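Local coordinates for molybdopterin biosynthesis moeA protein (Pyrococcus horikoshii, PDB 1WU2), which probably acts in molybdenum cofactor biosynthesis, helping to insert molybdenum into molybdopterin as other MoeA proteins do, at residues A[42-47]-A[152-157]; A[158-163]-A[319-324]. All blocks are in the same frame, centred on the assembly; numbering follows the deposited sequence.

How the contacts relate
Read from the N terminus, the chain first passes through 42-47 and returns, after 104 intervening residues, at 152-157, where contact 1 closes a loop carrying the six-stranded mixed sheet between residues 60 and 131. Just beyond 152-157 the chain runs on into the loop 158-163, which opens a second, longer loop that contact 2 closes at 319-324. The two loops therefore follow in series, neither nested nor crossing. The second includes helix 163-171 and the probable molybdopterin-binding domain, and contact 2 joins its last helix, 300-319, to the N-terminal region. The contacts, with centres about 13 Å apart, meet where Leu155 packs on Leu161, and both reach the second subunit.

Contact 1 of 2, residues A[42-47]-A[152-157]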
ATOM      1  N   GLU A  42      13.733   9.716  12.752  1.00 29.78           N
ATOM      2  CA  GLU A  42      13.749   9.715  14.214  1.00 29.91           C
ATOM      3  C   GLU A  42      12.347   9.827  14.814  1.00 29.44           C
ATOM      4  O   GLU A  42      11.373  10.088  14.106  1.00 29.47           O
ATOM      5  CB  GLU A  42      14.615  10.877  14.724  1.00 30.16           C
ATOM      6  CG  GLU A  42      14.142  12.256  14.268  1.00 31.34           C
ATOM      7  CD  GLU A  42      15.073  13.382  14.697  1.00 33.23           C
ATOM      8  OE1 GLU A  42      15.536  13.369  15.864  1.00 34.45           O
ATOM      9  OE2 GLU A  42      15.336  14.286  13.870  1.00 33.54           O
ATOM     10  N   ASP A  43      12.259   9.623  16.125  1.00 28.98           N
ATOM     11  CA  ASP A  43      11.044   9.912  16.880  1.00 28.71           C
ATOM     12  C   ASP A  43      10.692  11.396  16.741  1.00 28.68           C
ATOM     13  O   ASP A  43      11.577  12.254  16.726  1.00 28.85           O
ATOM     14  CB  ASP A  43      11.237   9.589  18.369  1.00 28.53           C
ATOM     15  CG  ASP A  43      11.271   8.089  18.665  1.00 28.17           C
ATOM     16  OD1 ASP A  43      10.844   7.266  17.825  1.00 26.30           O
ATOM     17  OD2 ASP A  43      11.707   7.644  19.741  1.00 28.00           O
ATOM     18  N   ILE A  44       9.397  11.683  16.636  1.00 28.59           N
ATOM     19  CA  ILE A  44       8.878  13.046  16.614  1.00 28.28           C
ATOM     20  C   ILE A  44       8.243  13.301  17.973  1.00 28.30           C
ATOM     21  O   ILE A  44       7.293  12.624  18.354  1.00 28.15           O
ATOM     22  CB  ILE A  44       7.830  13.209  15.486  1.00 28.21           C
ATOM     23  CG1 ILE A  44       8.439  12.876  14.119  1.00 27.87           C
ATOM     24  CG2 ILE A  44       7.254  14.620  15.481  1.00 28.20           C
ATOM     25  CD1 ILE A  44       9.583  13.776  13.698  1.00 27.74           C
ATOM     26  N   VAL A  45       8.792  14.263  18.707  1.00 28.30           N
ATOM     27  CA  VAL A  45       8.284  14.636  20.022  1.00 28.24           C
ATOM     28  C   VAL A  45       7.614  16.000  19.927  1.00 28.15           C
ATOM     29  O   VAL A  45       8.206  16.955  19.429  1.00 28.13           O
ATOM     30  CB  VAL A  45       9.416  14.703  21.072  1.00 28.28           C
ATOM     31  CG1 VAL A  45       8.853  15.025  22.452  1.00 28.34           C
ATOM     32  CG2 VAL A  45      10.195  13.397  21.105  1.00 28.48           C
ATOM     33  N   THR A  46       6.376  16.079  20.397  1.00 28.15           N
ATOM     34  CA  THR A  46       5.637  17.337  20.438  1.00 28.17           C
ATOM     35  C   THR A  46       6.168  18.274  21.525  1.00 28.49           C
ATOM     36  O   THR A  46       6.534  17.828  22.610  1.00 28.62           O
ATOM     37  CB  THR A  46       4.116  17.065  20.635  1.00 28.00           C
ATOM     38  OG1 THR A  46       3.397  18.299  20.683  1.00 27.80           O
ATOM     39  CG2 THR A  46       3.805  16.425  21.986  1.00 27.74           C
ATOM     40  N   GLU A  47       6.220  19.569  21.216  1.00 28.67           N
ATOM     41  CA  GLU A  47       6.571  20.598  22.194  1.00 28.84           C
ATOM     42  C   GLU A  47       5.313  21.346  22.663  1.00 28.82           C
ATOM     43  O   GLU A  47       5.405  22.305  23.430  1.00 28.94           O
ATOM     44  CB  GLU A  47       7.590  21.589  21.598  1.00 28.96           C
ATOM     45  CG  GLU A  47       9.016  21.055  21.467  1.00 29.34           C
ATOM     46  CD  GLU A  47       9.597  20.546  22.782  1.00 30.02           C
ATOM     47  OE1 GLU A  47       9.751  21.343  23.727  1.00 30.93           O
ATOM     48  OE2 GLU A  47       9.891  19.339  22.876  1.00 30.35           O
ATOM     49  N   GLU A 152       5.786  14.196  24.507  1.00 33.24           N
ATOM     50  CA  GLU A 152       5.344  12.839  24.209  1.00 32.94           C
ATOM     51  C   GLU A 152       5.706  12.493  22.772  1.00 32.41           C
ATOM     52  O   GLU A 152       5.652  13.353  21.892  1.00 32.14           O
ATOM     53  CB  GLU A 152       3.831  12.748  24.396  1.00 33.10           C
ATOM     54  CG  GLU A 152       3.264  11.345  24.491  1.00 33.77           C
ATOM     55  CD  GLU A 152       1.788  11.353  24.859  1.00 34.71           C
ATOM     56  OE1 GLU A 152       0.952  11.670  23.979  1.00 35.11           O
ATOM     57  OE2 GLU A 152       1.466  11.052  26.030  1.00 35.09           O
ATOM     58  N   VAL A 153       6.087  11.236  22.543  1.00 31.79           N
ATOM     59  CA  VAL A 153       6.337  10.735  21.194  1.00 31.30           C
ATOM     60  C   VAL A 153       4.992  10.517  20.510  1.00 30.99           C
ATOM     61  O   VAL A 153       4.155   9.773  21.016  1.00 30.78           O
ATOM     62  CB  VAL A 153       7.144   9.409  21.202  1.00 31.19           C
ATOM     63  CG1 VAL A 153       7.299   8.849  19.784  1.00 31.02           C
ATOM     64  CG2 VAL A 153       8.510   9.616  21.830  1.00 30.97           C
ATOM     65  N   VAL A 154       4.791  11.188  19.375  1.00 30.70           N
ATOM     66  CA  VAL A 154       3.564  11.077  18.582  1.00 30.55           C
ATOM     67  C   VAL A 154       3.748  10.191  17.346  1.00 30.32           C
ATOM     68  O   VAL A 154       2.792   9.579  16.875  1.00 30.04           O
ATOM     69  CB  VAL A 154       3.030  12.474  18.152  1.00 30.52           C
ATOM     70  CG1 VAL A 154       2.915  13.393  19.358  1.00 30.58           C
ATOM     71  CG2 VAL A 154       3.918  13.117  17.082  1.00 30.54           C
ATOM     72  N   LEU A 155       4.970  10.142  16.820  1.00 30.22           N
ATOM     73  CA  LEU A 155       5.307   9.272  15.694  1.00 30.17           C
ATOM     74  C   LEU A 155       6.676   8.638  15.917  1.00 30.20           C
ATOM     75  O   LEU A 155       7.657   9.342  16.153  1.00 30.05           O
ATOM     76  CB  LEU A 155       5.327  10.066  14.388  1.00 30.11           C
ATOM     77  CG  LEU A 155       3.971  10.501  13.828  1.00 30.11           C
ATOM     78  CD1 LEU A 155       4.163  11.566  12.759  1.00 30.15           C
ATOM     79  CD2 LEU A 155       3.210   9.316  13.270  1.00 29.73           C
ATOM     80  N   ARG A 156       6.736   7.312  15.829  1.00 30.26           N
ATOM     81  CA  ARG A 156       7.975   6.577  16.065  1.00 30.38           C
ATOM     82  C   ARG A 156       8.883   6.619  14.850  1.00 29.87           C
ATOM     83  O   ARG A 156       8.432   6.861  13.728  1.00 29.76           O
ATOM     84  CB  ARG A 156       7.689   5.111  16.410  1.00 30.74           C
ATOM     85  CG  ARG A 156       6.800   4.895  17.624  1.00 32.55           C
ATOM     86  CD  ARG A 156       7.498   5.098  18.956  1.00 35.14           C
ATOM     87  NE  ARG A 156       6.546   5.062  20.068  1.00 37.28           N
ATOM     88  CZ  ARG A 156       6.789   5.520  21.296  1.00 39.01           C
ATOM     89  NH1 ARG A 156       7.968   6.052  21.608  1.00 39.68           N
ATOM     90  NH2 ARG A 156       5.843   5.439  22.228  1.00 40.08           N
ATOM     91  N   LYS A 157      10.165   6.362  15.094  1.00 29.30           N
ATOM     92  CA  LYS A 157      11.163   6.201  14.046  1.00 28.89           C
ATOM     93  C   LYS A 157      10.821   4.970  13.208  1.00 28.25           C
ATOM     94  O   LYS A 157      10.462   3.928  13.748  1.00 27.92           O
ATOM     95  CB  LYS A 157      12.552   6.039  14.679  1.00 28.94           C
ATOM     96  CG  LYS A 157      13.694   5.770  13.703  1.00 29.44           C
ATOM     97  CD  LYS A 157      14.945   5.273  14.437  1.00 29.99           C
ATOM     98  CE  LYS A 157      16.140   5.129  13.500  1.00 30.31           C
ATOM     99  NZ  LYS A 157      15.819   4.345  12.269  1.00 30.34           N
TER
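Asp43 and Lys157 close one end of a short antiparallel ladder between 42-47 and 152-157. From CB, the Asp43 side chain leaves beside its own backbone N (chi1 -73°) and reaches over to 152-157. Its CG lies 4.2 Å from Val153 CG1, and OD1 accepts a hydrogen bond from Lys157 N at 3.0 Å, bent to 146° at the hydrogen. The other oxygen, OD2, faces the guanidinium edge of Arg156 but stays 4.5 Å from NH1, beyond a salt bridge. Val153 CG1 in turn lies over one face of that guanidinium, toward its rim. Replacing Asp43 by an alanine is likely to leave Lys157 N without its side-chain acceptor and remove the carboxylate near the Arg156 guanidinium. The backbone continues the pairing: Ile44 N binds Leu155 O and Val154 N binds Ile44 O, both nearly straight, followed by Thr46 N to Glu152 O. On the side of Ile44 and Leu155, Ile44 CG2 meets Val154 CG2 at 4.0 Å, while helix 163-171 covers Ile44 and Leu155 through Leu169. The register slips by one residue between Ile44-Leu155 and Val45-Val153, making this a two-stranded antiparallel ribbon with a beta bulge, at the foot of the inserted sheet domain in the MoeA N-terminal region.

Contact 2 of 2, residues A[158-163]-A[319-324]; sequences GTILRP and VGAQNY
Gly158 O accepts a hydrogen bond from Gln322 N at 3.0 Å, the one direct bond between the two loops that the geometry settles. The N-H points well at the oxygen (160°), but the donor stands above the carbonyl plane, 38° out of it. Alongside, Gly158 CA comes within 3.2 Å of Gly320 O. A side chain at Gly158 has no room: a CB would run into Gly320 O and the Gln322 amide, and with the positive phi of this residue it would also press on the carbonyl of the residue before. A water accepts a bond from Ile160 N at 2.8 Å and lies against Gln322 O, although that second link is too short to be trusted. The apolar part of the contact falls to Ile160. With CG1 beside the backbone N and chi2 extended at 161°, CD1 is carried across to the other loop, 3.5 Å from Gln322 O and 3.9 Å from Tyr324 CB; Ala321 CB lies further off at 4.4 Å. The Tyr324 ring then turns back along helix 300-319, where OH bonds to His313. Gly320, with positive phi, is the C-prime residue of a Schellman motif that ends this helix, Ala321 N reaching Ala316 O. The contact places that capped end beside the N-terminal region, a junction between domains of the MoeA fold.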
ATOM      1  N   GLY A 158      10.928   5.104  11.891  1.00 27.73           N
ATOM      2  CA  GLY A 158      10.636   4.015  10.973  1.00 27.44           C
ATOM      3  C   GLY A 158       9.223   4.054  10.420  1.00 27.13           C
ATOM      4  O   GLY A 158       8.887   3.297   9.513  1.00 27.02           O
ATOM      5  N   THR A 159       8.397   4.946  10.959  1.00 26.81           N
ATOM      6  CA  THR A 159       7.027   5.104  10.497  1.00 26.63           C
ATOM      7  C   THR A 159       7.015   5.513   9.028  1.00 26.29           C
ATOM      8  O   THR A 159       7.797   6.363   8.612  1.00 26.02           O
ATOM      9  CB  THR A 159       6.300   6.162  11.350  1.00 26.67           C
ATOM     10  OG1 THR A 159       6.216   5.712  12.707  1.00 27.12           O
ATOM     11  CG2 THR A 159       4.842   6.324  10.922  1.00 26.82           C
ATOM     12  N   ILE A 160       6.132   4.884   8.257  1.00 26.00           N
ATOM     13  CA  ILE A 160       5.930   5.217   6.853  1.00 25.82           C
ATOM     14  C   ILE A 160       4.737   6.152   6.833  1.00 25.75           C
ATOM     15  O   ILE A 160       3.616   5.735   7.113  1.00 25.93           O
ATOM     16  CB  ILE A 160       5.662   3.950   6.005  1.00 25.78           C
ATOM     17  CG1 ILE A 160       6.803   2.939   6.161  1.00 25.88           C
ATOM     18  CG2 ILE A 160       5.510   4.310   4.522  1.00 25.85           C
ATOM     19  CD1 ILE A 160       6.419   1.531   5.756  1.00 25.85           C
ATOM     20  N   LEU A 161       4.990   7.415   6.507  1.00 25.78           N
ATOM     21  CA  LEU A 161       4.022   8.482   6.717  1.00 25.88           C
ATOM     22  C   LEU A 161       2.804   8.365   5.799  1.00 25.92           C
ATOM     23  O   LEU A 161       2.932   8.125   4.605  1.00 25.85           O
ATOM     24  CB  LEU A 161       4.699   9.848   6.538  1.00 25.99           C
ATOM     25  CG  LEU A 161       5.842  10.146   7.517  1.00 26.01           C
ATOM     26  CD1 LEU A 161       6.700  11.307   7.021  1.00 26.31           C
ATOM     27  CD2 LEU A 161       5.308  10.439   8.907  1.00 26.26           C
ATOM     28  N   ARG A 162       1.621   8.506   6.389  1.00 26.05           N
ATOM     29  CA  ARG A 162       0.371   8.560   5.642  1.00 26.28           C
ATOM     30  C   ARG A 162      -0.224   9.953   5.837  1.00 26.13           C
ATOM     31  O   ARG A 162       0.322  10.748   6.593  1.00 26.01           O
ATOM     32  CB  ARG A 162      -0.604   7.478   6.122  1.00 26.43           C
ATOM     33  CG  ARG A 162       0.035   6.152   6.509  1.00 27.18           C
ATOM     34  CD  ARG A 162       0.117   5.944   8.009  1.00 28.59           C
ATOM     35  NE  ARG A 162      -0.766   4.894   8.497  1.00 28.99           N
ATOM     36  CZ  ARG A 162      -1.095   4.727   9.775  1.00 29.91           C
ATOM     37  NH1 ARG A 162      -0.625   5.537  10.717  1.00 30.36           N
ATOM     38  NH2 ARG A 162      -1.901   3.737  10.118  1.00 30.46           N
ATOM     39  N   PRO A 163      -1.312  10.271   5.142  1.00 26.00           N
ATOM     40  CA  PRO A 163      -1.965  11.580   5.285  1.00 25.94           C
ATOM     41  C   PRO A 163      -2.274  12.021   6.723  1.00 26.08           C
ATOM     42  O   PRO A 163      -2.071  13.197   7.028  1.00 25.89           O
ATOM     43  CB  PRO A 163      -3.254  11.397   4.492  1.00 26.00           C
ATOM     44  CG  PRO A 163      -2.872  10.425   3.423  1.00 26.06           C
ATOM     45  CD  PRO A 163      -1.978   9.447   4.116  1.00 26.09           C
ATOM     46  N   VAL A 319      16.402   1.880   5.561  1.00 29.45           N
ATOM     47  CA  VAL A 319      15.665   3.046   6.056  1.00 29.29           C
ATOM     48  C   VAL A 319      15.031   2.804   7.436  1.00 29.23           C
ATOM     49  O   VAL A 319      14.409   3.703   8.004  1.00 29.27           O
ATOM     50  CB  VAL A 319      14.568   3.494   5.058  1.00 29.41           C
ATOM     51  CG1 VAL A 319      15.186   3.870   3.718  1.00 29.51           C
ATOM     52  CG2 VAL A 319      13.490   2.416   4.881  1.00 29.26           C
ATOM     53  N   GLY A 320      15.195   1.598   7.975  1.00 29.03           N
ATOM     54  CA  GLY A 320      14.582   1.224   9.238  1.00 28.95           C
ATOM     55  C   GLY A 320      13.062   1.216   9.207  1.00 28.86           C
ATOM     56  O   GLY A 320      12.421   1.516  10.214  1.00 28.78           O
ATOM     57  N   ALA A 321      12.491   0.873   8.054  1.00 28.80           N
ATOM     58  CA  ALA A 321      11.043   0.850   7.871  1.00 28.81           C
ATOM     59  C   ALA A 321      10.363  -0.146   8.800  1.00 28.92           C
ATOM     60  O   ALA A 321      10.834  -1.273   8.972  1.00 28.71           O
ATOM     61  CB  ALA A 321      10.699   0.524   6.424  1.00 28.79           C
ATOM     62  N   GLN A 322       9.258   0.290   9.397  1.00 29.17           N
ATOM     63  CA  GLN A 322       8.428  -0.554  10.248  1.00 29.54           C
ATOM     64  C   GLN A 322       7.063  -0.717   9.590  1.00 29.59           C
ATOM     65  O   GLN A 322       6.526   0.239   9.037  1.00 29.34           O
ATOM     66  CB  GLN A 322       8.277   0.073  11.638  1.00 29.71           C
ATOM     67  CG  GLN A 322       8.742  -0.831  12.788  1.00 30.46           C
ATOM     68  CD  GLN A 322      10.209  -0.661  13.139  1.00 30.97           C
ATOM     69  OE1 GLN A 322      10.662  -1.156  14.174  1.00 30.97           O
ATOM     70  NE2 GLN A 322      10.955   0.037  12.289  1.00 30.07           N
ATOM     71  N   ASN A 323       6.520  -1.932   9.637  1.00 29.84           N
ATOM     72  CA  ASN A 323       5.191  -2.231   9.100  1.00 29.96           C
ATOM     73  C   ASN A 323       5.093  -1.935   7.604  1.00 30.07           C
ATOM     74  O   ASN A 323       4.200  -1.213   7.151  1.00 30.05           O
ATOM     75  CB  ASN A 323       4.108  -1.472   9.882  1.00 30.07           C
ATOM     76  CG  ASN A 323       4.131  -1.782  11.369  1.00 30.27           C
ATOM     77  OD1 ASN A 323       4.180  -0.879  12.204  1.00 30.81           O
ATOM     78  ND2 ASN A 323       4.079  -3.065  11.706  1.00 30.03           N
ATOM     79  N   TYR A 324       6.026  -2.507   6.849  1.00 30.28           N
ATOM     80  CA  TYR A 324       6.117  -2.300   5.401  1.00 30.44           C
ATOM     81  C   TYR A 324       5.473  -3.446   4.606  1.00 30.64           C
ATOM     82  O   TYR A 324       5.579  -3.499   3.376  1.00 30.64           O
ATOM     83  CB  TYR A 324       7.584  -2.112   4.978  1.00 30.45           C
ATOM     84  CG  TYR A 324       8.515  -3.266   5.314  1.00 30.24           C
ATOM     85  CD1 TYR A 324       9.133  -3.350   6.560  1.00 30.02           C
ATOM     86  CD2 TYR A 324       8.793  -4.258   4.380  1.00 30.16           C
ATOM     87  CE1 TYR A 324       9.990  -4.401   6.873  1.00 29.87           C
ATOM     88  CE2 TYR A 324       9.652  -5.313   4.682  1.00 30.11           C
ATOM     89  CZ  TYR A 324      10.246  -5.376   5.930  1.00 29.98           C
ATOM     90  OH  TYR A 324      11.094  -6.415   6.233  1.00 30.27           O
TER
HETATM   91  O   HOH W   1       5.220   2.291   8.788  1.00 26.27           O